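Local coordinates for single-stranded DNA-binding protein (Enterobacter phage Enc34, PDB 5ODJ) that probably binds single-stranded DNA through an OB-fold core, consistent with a part in replication of the phage genome, at residues I23-V28 with L53-D58; R150-E155 with N163-S168. One frame throughout, in Å; residues are numbered along the deposited sequence.

Contact 1 of 2, residues I23-V28 with L53-D58; sequences IKVSNV and LLMPKD
Val28 and Met55, a selenomethionine in this crystal, lie side by side and point the same way, with Val28 CG1 resting 3.7 Å from Met55 CG. Their backbones are also near neighbours, the CA atoms of Val28 and Met55 being 5.1 Å apart. The other methyl of Val28 serves a different partner. With chi1 at -66°, CG2 sits between the backbone N and the carbonyl carbon and reaches Leu53, whose CD2 is 3.9 Å from Val28 CG2; these two side chains meet at a slant. Between the two methyl contacts, the branch point itself approaches the main chain, Val28 CB lying 3.5 Å from Leu54 O.

The contact falls where the chain turns a corner between strand 23-26 and strand 28-34, as it passes from one part of the curled OB-fold sheet to another. Strand 28-34 goes on to pair antiparallel with strand 49-56. At the corner, Asn27 adopts left-handed backbone angles and, with Val28, faces Val145 in a G1 beta bulge. The Asn27 amide leads away from 53-58 and is bonded to Arg172 and Asn14.

Val25 comes from the other side of the bulge. Its side chain crosses that of Met55 at about a right angle, and Val25 CG1 meets Met55 SE at 3.5 Å. The bend at chi3 (-44°) turns the terminal methyl of Met55 aside beyond that point. Beyond 23-28, Met55 packs on Trp109 and Ile111 of strand 108-115 and on Ile67 of helix 61-76, while Leu53 lies against Val145 and Ser147.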
loop_
_atom_site.group_PDB
_atom_site.type_symbol
_atom_site.label_atom_id
_atom_site.label_comp_id
_atom_site.label_asym_id
_atom_site.label_seq_id
_atom_site.Cartn_x
_atom_site.Cartn_y
_atom_site.Cartn_z
ATOM N N ILE A 23 3.002 8.508 5.216
ATOM C CA ILE A 23 3.148 8.940 3.824
ATOM C C ILE A 23 1.769 8.840 3.177
ATOM O O ILE A 23 1.157 7.764 3.208
ATOM C CB ILE A 23 4.153 8.052 3.071
ATOM C CG1 ILE A 23 5.479 7.951 3.822
ATOM C CG2 ILE A 23 4.347 8.567 1.668
ATOM C CD1 ILE A 23 6.415 6.926 3.227
ATOM N N LYS A 24 1.270 9.943 2.612
ATOM C CA LYS A 24 0.115 9.881 1.712
ATOM C C LYS A 24 0.659 9.650 0.281
ATOM O O LYS A 24 1.512 10.412 -0.199
ATOM C CB LYS A 24 -0.730 11.128 1.784
ATOM C CG LYS A 24 -1.884 11.146 0.805
ATOM C CD LYS A 24 -2.869 12.273 1.053
ATOM C CE LYS A 24 -2.285 13.666 1.013
ATOM N NZ LYS A 24 -3.383 14.685 1.052
ATOM N N VAL A 25 0.118 8.611 -0.378
ATOM C CA VAL A 25 0.365 8.306 -1.743
ATOM C C VAL A 25 -0.904 8.584 -2.511
ATOM O O VAL A 25 -1.934 7.943 -2.265
ATOM C CB VAL A 25 0.798 6.864 -1.903
ATOM C CG1 VAL A 25 0.997 6.570 -3.355
ATOM C CG2 VAL A 25 2.054 6.603 -1.085
ATOM N N SER A 26 -0.860 9.518 -3.452
ATOM C CA SER A 26 -2.079 9.941 -4.166
ATOM C C SER A 26 -2.175 9.370 -5.578
ATOM O O SER A 26 -1.173 9.236 -6.274
ATOM C CB SER A 26 -2.144 11.450 -4.220
ATOM O OG SER A 26 -2.244 12.008 -2.911
ATOM N N ASN A 27 -3.410 9.119 -6.006
ATOM C CA ASN A 27 -3.729 8.848 -7.399
ATOM C C ASN A 27 -2.972 7.645 -7.950
ATOM O O ASN A 27 -2.236 7.730 -8.930
ATOM C CB ASN A 27 -3.500 10.113 -8.224
ATOM C CG ASN A 27 -4.308 11.268 -7.709
ATOM O OD1 ASN A 27 -5.491 11.119 -7.469
ATOM N ND2 ASN A 27 -3.681 12.400 -7.517
ATOM N N VAL A 28 -3.236 6.505 -7.330
ATOM C CA VAL A 28 -2.627 5.228 -7.663
ATOM C C VAL A 28 -3.731 4.230 -7.955
ATOM O O VAL A 28 -4.859 4.391 -7.480
ATOM C CB VAL A 28 -1.694 4.766 -6.554
ATOM C CG1 VAL A 28 -0.501 5.730 -6.442
ATOM C CG2 VAL A 28 -2.401 4.665 -5.218
ATOM N N LEU A 53 -1.137 -1.174 -4.231
ATOM C CA LEU A 53 -1.193 0.131 -4.924
ATOM C C LEU A 53 -0.231 0.108 -6.104
ATOM O O LEU A 53 0.926 -0.292 -5.933
ATOM C CB LEU A 53 -0.847 1.266 -3.971
ATOM C CG LEU A 53 -1.652 1.318 -2.672
ATOM C CD1 LEU A 53 -1.120 2.418 -1.753
ATOM C CD2 LEU A 53 -3.126 1.531 -2.955
ATOM N N LEU A 54 -0.734 0.484 -7.281
ATOM C CA LEU A 54 0.082 0.511 -8.517
ATOM C C LEU A 54 0.361 1.964 -8.840
ATOM O O LEU A 54 -0.561 2.714 -9.173
ATOM C CB LEU A 54 -0.650 -0.167 -9.666
ATOM C CG LEU A 54 -1.121 -1.598 -9.358
ATOM C CD1 LEU A 54 -1.903 -2.160 -10.525
ATOM C CD2 LEU A 54 -0.004 -2.553 -8.971
HETATM N N MSE A 55 1.647 2.346 -8.722
HETATM C CA MSE A 55 2.052 3.743 -8.910
HETATM C C MSE A 55 2.711 3.855 -10.263
HETATM O O MSE A 55 3.809 3.313 -10.449
HETATM C CB MSE A 55 3.074 4.251 -7.897
HETATM C CG MSE A 55 2.715 3.977 -6.481
HETATM SE SE MSE A 55 3.629 5.269 -5.257
HETATM C CE MSE A 55 5.324 5.266 -6.008
ATOM N N PRO A 56 2.085 4.588 -11.204
ATOM C CA PRO A 56 2.710 4.723 -12.517
ATOM C C PRO A 56 4.061 5.439 -12.437
ATOM O O PRO A 56 4.202 6.534 -11.839
ATOM C CB PRO A 56 1.685 5.518 -13.328
ATOM C CG PRO A 56 0.367 5.306 -12.611
ATOM C CD PRO A 56 0.762 5.253 -11.164
ATOM N N LYS A 57 5.053 4.820 -13.060
ATOM C CA LYS A 57 6.409 5.334 -12.957
ATOM C C LYS A 57 6.558 6.747 -13.566
ATOM O O LYS A 57 7.320 7.558 -13.043
ATOM C CB LYS A 57 7.384 4.344 -13.581
ATOM C CG LYS A 57 7.547 3.065 -12.776
ATOM C CD LYS A 57 8.558 2.152 -13.403
ATOM C CE LYS A 57 8.875 0.906 -12.586
ATOM N NZ LYS A 57 9.892 0.086 -13.282
ATOM N N ASP A 58 5.785 7.053 -14.603
ATOM C CA ASP A 58 5.860 8.368 -15.264
ATOM C C ASP A 58 5.438 9.538 -14.416
ATOM O O ASP A 58 5.947 10.642 -14.602
ATOM C CB ASP A 58 5.006 8.432 -16.525
ATOM C CG ASP A 58 5.522 7.575 -17.617
ATOM O OD1 ASP A 58 6.684 7.118 -17.522
ATOM O OD2 ASP A 58 4.753 7.363 -18.584
#

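Contact 2 of 2, residues R150-E155 with N163-S168; sequences RPWSQE and NANLLS
The beta hairpin of strands 144-156 and 159-173, part of the OB-fold sheet, brings Trp152 against Asn163 and Arg150 against Asn165 as antiparallel hydrogen-bonded pairs. Two backbone bonds join each pair; the two shortest, Asn165 N to Arg150 O and Asn163 N to Trp152 O, are both 2.8 Å. Pro151, which has no N-H to give, falls opposite Ala164 in the non-hydrogen-bonded position, and its CA makes a C-H...O contact with Asn163 O at 3.2 Å. Leu167, which with Ser168 faces Val148 in a classic beta bulge, touches the backbone N of Arg150 through CD2.

The side chains of Trp152, Asn163 and Asn165 share one face of the hairpin. At chi1 61°, the indole is carried toward the partner strand and over Asn163. Asn163 CB makes a CH-pi contact with the five-membered ring, 3.7 Å from its centroid, while ND2 stands 3.2 Å above the ring plane, displaced toward the rim. The Asn165 amide is turned only 26° from the indole plane, and its OD1 lies 3.1 Å from Trp152 NE1. Farther along, Gln154 reaches back with an extended chain, its own NE2 held by Asn156. Asn163 ND2 donates to Gln154 OE1 at 2.8 Å, nearly straight at 160°, in the carbonyl plane on a lone pair.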
loop_
_atom_site.group_PDB
_atom_site.type_symbol
_atom_site.label_atom_id
_atom_site.label_comp_id
_atom_site.label_asym_id
_atom_site.label_seq_id
_atom_site.Cartn_x
_atom_site.Cartn_y
_atom_site.Cartn_z
ATOM N N ARG A 150 2.410 3.831 6.516
ATOM C CA ARG A 150 3.581 4.159 7.339
ATOM C C ARG A 150 4.524 2.978 7.371
ATOM O O ARG A 150 4.118 1.865 7.728
ATOM C CB ARG A 150 3.188 4.546 8.775
ATOM C CG ARG A 150 4.334 5.179 9.586
ATOM C CD ARG A 150 3.822 5.354 11.029
ATOM N NE ARG A 150 4.571 6.216 11.900
ATOM C CZ ARG A 150 4.177 6.509 13.146
ATOM N NH1 ARG A 150 3.057 5.975 13.652
ATOM N NH2 ARG A 150 4.909 7.316 13.910
ATOM N N PRO A 151 5.804 3.205 7.005
ATOM C CA PRO A 151 6.762 2.110 7.054
ATOM C C PRO A 151 7.085 1.647 8.469
ATOM O O PRO A 151 7.062 2.456 9.410
ATOM C CB PRO A 151 8.031 2.734 6.443
ATOM C CG PRO A 151 7.540 3.886 5.648
ATOM C CD PRO A 151 6.428 4.438 6.485
ATOM N N TRP A 152 7.413 0.368 8.596
ATOM C CA TRP A 152 7.954 -0.187 9.831
ATOM C C TRP A 152 8.886 -1.358 9.519
ATOM O O TRP A 152 8.787 -1.984 8.465
ATOM C CB TRP A 152 6.843 -0.600 10.796
ATOM C CG TRP A 152 5.876 -1.649 10.329
ATOM C CD1 TRP A 152 4.822 -1.472 9.513
ATOM C CD2 TRP A 152 5.887 -3.026 10.695
ATOM N NE1 TRP A 152 4.137 -2.658 9.369
ATOM C CE2 TRP A 152 4.764 -3.628 10.089
ATOM C CE3 TRP A 152 6.729 -3.812 11.501
ATOM C CZ2 TRP A 152 4.484 -4.996 10.209
ATOM C CZ3 TRP A 152 6.429 -5.164 11.662
ATOM C CH2 TRP A 152 5.318 -5.746 11.001
ATOM N N SER A 153 9.810 -1.617 10.441
ATOM C CA SER A 153 10.784 -2.692 10.297
ATOM C C SER A 153 10.404 -3.927 11.120
ATOM O O SER A 153 10.055 -3.851 12.319
ATOM C CB SER A 153 12.198 -2.210 10.677
ATOM O OG SER A 153 12.248 -1.651 11.978
ATOM N N GLN A 154 10.556 -5.064 10.466
ATOM C CA GLN A 154 10.290 -6.374 11.046
ATOM C C GLN A 154 11.601 -7.145 11.130
ATOM O O GLN A 154 12.321 -7.238 10.134
ATOM C CB GLN A 154 9.331 -7.121 10.146
ATOM C CG GLN A 154 8.992 -8.512 10.613
ATOM C CD GLN A 154 8.190 -9.298 9.584
ATOM O OE1 GLN A 154 7.397 -8.744 8.837
ATOM N NE2 GLN A 154 8.383 -10.597 9.571
ATOM N N GLU A 155 11.872 -7.713 12.293
ATOM C CA GLU A 155 12.979 -8.644 12.467
ATOM C C GLU A 155 12.483 -9.720 13.424
ATOM O O GLU A 155 12.488 -9.530 14.640
ATOM C CB GLU A 155 14.202 -7.909 13.030
ATOM C CG GLU A 155 15.420 -8.792 13.210
ATOM C CD GLU A 155 16.546 -8.167 14.026
ATOM O OE1 GLU A 155 16.338 -7.166 14.756
ATOM O OE2 GLU A 155 17.661 -8.740 13.953
ATOM N N ASN A 163 8.028 -3.184 6.042
ATOM C CA ASN A 163 6.594 -3.294 5.728
ATOM C C ASN A 163 5.930 -1.920 5.740
ATOM O O ASN A 163 6.521 -0.937 6.211
ATOM C CB ASN A 163 5.913 -4.167 6.797
ATOM C CG ASN A 163 6.450 -5.581 6.822
ATOM O OD1 ASN A 163 6.691 -6.192 5.754
ATOM N ND2 ASN A 163 6.651 -6.118 8.024
ATOM N N ALA A 164 4.696 -1.852 5.255
ATOM C CA ALA A 164 3.912 -0.622 5.348
ATOM C C ALA A 164 2.582 -0.917 6.012
ATOM O O ALA A 164 1.818 -1.778 5.556
ATOM C CB ALA A 164 3.694 -0.022 3.962
ATOM N N ASN A 165 2.323 -0.207 7.101
ATOM C CA ASN A 165 0.985 -0.210 7.669
ATOM C C ASN A 165 0.054 0.574 6.764
ATOM O O ASN A 165 0.421 1.580 6.183
ATOM C CB ASN A 165 0.973 0.420 9.059
ATOM C CG ASN A 165 1.468 -0.518 10.121
ATOM O OD1 ASN A 165 1.304 -1.736 10.033
ATOM N ND2 ASN A 165 2.107 0.044 11.132
ATOM N N LEU A 166 -1.191 0.090 6.672
ATOM C CA LEU A 166 -2.233 0.688 5.899
ATOM C C LEU A 166 -3.202 1.401 6.827
ATOM O O LEU A 166 -3.925 0.730 7.618
ATOM C CB LEU A 166 -2.982 -0.396 5.116
ATOM C CG LEU A 166 -4.154 0.056 4.269
ATOM C CD1 LEU A 166 -3.736 1.100 3.248
ATOM C CD2 LEU A 166 -4.797 -1.162 3.605
ATOM N N LEU A 167 -3.277 2.729 6.725
ATOM C CA LEU A 167 -4.121 3.500 7.658
ATOM C C LEU A 167 -5.436 3.929 7.067
ATOM O O LEU A 167 -6.437 3.947 7.790
ATOM C CB LEU A 167 -3.373 4.726 8.222
ATOM C CG LEU A 167 -2.189 4.446 9.167
ATOM C CD1 LEU A 167 -2.449 3.351 10.197
ATOM C CD2 LEU A 167 -0.925 4.149 8.388
ATOM N N SER A 168 -5.455 4.304 5.788
ATOM C CA SER A 168 -6.665 4.729 5.145
ATOM C C SER A 168 -6.571 4.674 3.619
ATOM O O SER A 168 -5.461 4.623 3.073
ATOM C CB SER A 168 -7.031 6.115 5.573
ATOM O OG SER A 168 -6.074 7.022 5.118
#

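Contact 1 closes before contact 2 opens along the chain, and their centres lie 16 Å apart on opposite sides of the chain's centre. Strand 144-156 connects them: its earlier part pairs antiparallel with strands 23-26 and 28-34 on both sides of the corner in contact 1, while the strand also pairs along its length with strand 159-173, and its later part, 150-155, supplies contact 2. The two sites touch where Ile23 CD1 packs on Pro151 CG, 4.0 Å away. Contact 1 is a buried apolar piece of the OB-fold core, whereas contact 2 lies near the surface and is held mainly by backbone bonds.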